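Local coordinates for protein putative amidohydrolase (Unidentified, PDB 3MKV) that probably hydrolyses dipeptides that end in proline, acting as a zinc-dependent prolidase of the amidohydrolase superfamily, at residues G60-H65 with F102-D107. Residues are numbered along the deposited sequence; the frame is centred on the assembly and turned at random.
Sequences GLIDLH and FTTVRD. With ZN (zinc ion), chain I.
Leu61 lays its CD1 methyl over the face of the Phe102 ring, 4.3 Å from the centroid and almost on the ring normal, a CH-pi contact. The ring's CD1 corner meets Leu61 CB at 3.7 Å and also lies beside Asp63 CB, with Phe339 of helix 337-343 against both Leu61 and Phe102. Beneath this close packing the backbones pair in parallel with a beta bulge: Leu61 O accepts from Thr103 N at 2.9 Å and more weakly from Thr104 N, and the register slips by one residue before Asp63 N reaches Thr104 O. The next rung, Arg106 N to Asp63 O, is short and fairly straight (163°). These are neighbouring strands of the amidohydrolase TIM barrel, joined by a crossover through helix 83-99, and the first leads into the HxH metal motif, where His65 NE2 binds zinc together with His67, carboxylated Lys193 and Asp326. Toward that end the pairing loosens: at Leu64 the chain turns a corner, and His65 N, 3.4 Å from Arg106 O, bonds instead to Asp63 OD1 in an Asx turn, while Asp63 OD2 is held by Thr325 OG1 and Gln335 NE2. Side-chain bonding takes over here. Arg106, bent at chi3 (63°), brings NE in the guanidinium plane onto a lone pair of Leu64 O at 2.7 Å; NH2 adds a weak second bond, while Leu64 CD2 lies over the guanidinium face. Glu253 pairs with Arg106 NH2 and accepts from His65 ND1, which probably fixes the imidazole's rotation and leaves NE2 directed at the metal. The loosened end is buried too, Val362 of helix 348-362 touching both Leu64 and Arg106.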
# COMPACT_ATOMS: atom_id res chain seq x y z
N GLY A 60 52.41 -0.87 1.72
CA GLY A 60 51.21 -1.53 2.24
C GLY A 60 50.55 -2.41 1.20
O GLY A 60 50.47 -2.06 0.01
N LEU A 61 50.08 -3.58 1.62
CA LEU A 61 49.44 -4.50 0.70
C LEU A 61 47.98 -4.09 0.47
O LEU A 61 47.36 -3.50 1.35
CB LEU A 61 49.48 -5.92 1.23
CG LEU A 61 50.83 -6.51 1.62
CD1 LEU A 61 50.60 -7.67 2.58
CD2 LEU A 61 51.56 -7.00 0.39
N ILE A 62 47.46 -4.42 -0.71
CA ILE A 62 46.09 -4.08 -1.09
C ILE A 62 45.30 -5.33 -1.49
O ILE A 62 45.75 -6.10 -2.33
CB ILE A 62 46.10 -3.08 -2.28
CG1 ILE A 62 47.00 -1.88 -1.95
CG2 ILE A 62 44.68 -2.64 -2.65
CD1 ILE A 62 47.01 -0.78 -3.00
N ASP A 63 44.15 -5.55 -0.86
CA ASP A 63 43.26 -6.64 -1.29
C ASP A 63 41.99 -6.10 -1.94
O ASP A 63 41.21 -5.35 -1.32
CB ASP A 63 42.93 -7.59 -0.13
CG ASP A 63 42.16 -8.81 -0.59
OD1 ASP A 63 41.46 -8.72 -1.63
OD2 ASP A 63 42.23 -9.86 0.08
N LEU A 64 41.77 -6.50 -3.20
CA LEU A 64 40.75 -5.90 -4.05
C LEU A 64 39.40 -6.58 -3.94
O LEU A 64 38.43 -6.17 -4.58
CB LEU A 64 41.20 -5.90 -5.51
CG LEU A 64 42.21 -4.85 -5.96
CD1 LEU A 64 42.48 -4.98 -7.47
CD2 LEU A 64 41.71 -3.45 -5.61
N HIS A 65 39.31 -7.62 -3.12
CA HIS A 65 38.05 -8.36 -3.00
C HIS A 65 37.87 -9.00 -1.63
O HIS A 65 38.20 -10.15 -1.42
CB HIS A 65 37.92 -9.42 -4.10
CG HIS A 65 36.52 -9.89 -4.31
ND1 HIS A 65 35.86 -9.78 -5.51
CD2 HIS A 65 35.64 -10.47 -3.46
CE1 HIS A 65 34.64 -10.26 -5.39
NE2 HIS A 65 34.48 -10.69 -4.15
N PHE A 102 47.65 -5.71 5.25
CA PHE A 102 46.75 -5.10 4.29
C PHE A 102 46.29 -3.72 4.76
O PHE A 102 45.46 -3.59 5.66
CB PHE A 102 45.58 -6.03 3.98
CG PHE A 102 45.99 -7.29 3.29
CD1 PHE A 102 46.12 -7.33 1.91
CD2 PHE A 102 46.30 -8.44 4.01
CE1 PHE A 102 46.52 -8.49 1.26
CE2 PHE A 102 46.70 -9.60 3.37
CZ PHE A 102 46.81 -9.63 1.99
N THR A 103 46.86 -2.69 4.14
CA THR A 103 46.63 -1.32 4.57
C THR A 103 45.47 -0.71 3.81
O THR A 103 44.90 0.31 4.22
CB THR A 103 47.90 -0.45 4.48
OG1 THR A 103 48.54 -0.63 3.21
CG2 THR A 103 48.88 -0.83 5.57
N THR A 104 45.11 -1.32 2.68
CA THR A 104 43.92 -0.93 1.95
C THR A 104 43.19 -2.18 1.48
O THR A 104 43.83 -3.17 1.12
CB THR A 104 44.23 -0.04 0.72
OG1 THR A 104 44.83 1.19 1.14
CG2 THR A 104 42.94 0.28 -0.04
N VAL A 105 41.86 -2.14 1.51
CA VAL A 105 41.07 -3.18 0.87
C VAL A 105 39.90 -2.62 0.07
O VAL A 105 39.36 -1.55 0.38
CB VAL A 105 40.54 -4.20 1.89
CG1 VAL A 105 41.71 -5.01 2.48
CG2 VAL A 105 39.72 -3.48 2.98
N ARG A 106 39.52 -3.34 -0.98
CA ARG A 106 38.30 -3.03 -1.70
C ARG A 106 37.26 -4.04 -1.29
O ARG A 106 37.43 -5.25 -1.50
CB ARG A 106 38.50 -3.07 -3.22
CG ARG A 106 37.35 -2.48 -4.01
CD ARG A 106 37.61 -2.57 -5.50
NE ARG A 106 37.71 -3.96 -5.94
CZ ARG A 106 37.67 -4.33 -7.21
NH1 ARG A 106 37.52 -3.41 -8.15
NH2 ARG A 106 37.77 -5.61 -7.54
N ASP A 107 36.19 -3.55 -0.66
CA ASP A 107 35.13 -4.44 -0.24
C ASP A 107 34.15 -4.64 -1.39
O ASP A 107 33.65 -3.68 -1.98
CB ASP A 107 34.43 -3.93 1.02
CG ASP A 107 33.37 -4.89 1.51
OD1 ASP A 107 32.28 -4.94 0.89
OD2 ASP A 107 33.61 -5.60 2.50
ZN ZN I . 32.99 -11.74 -3.22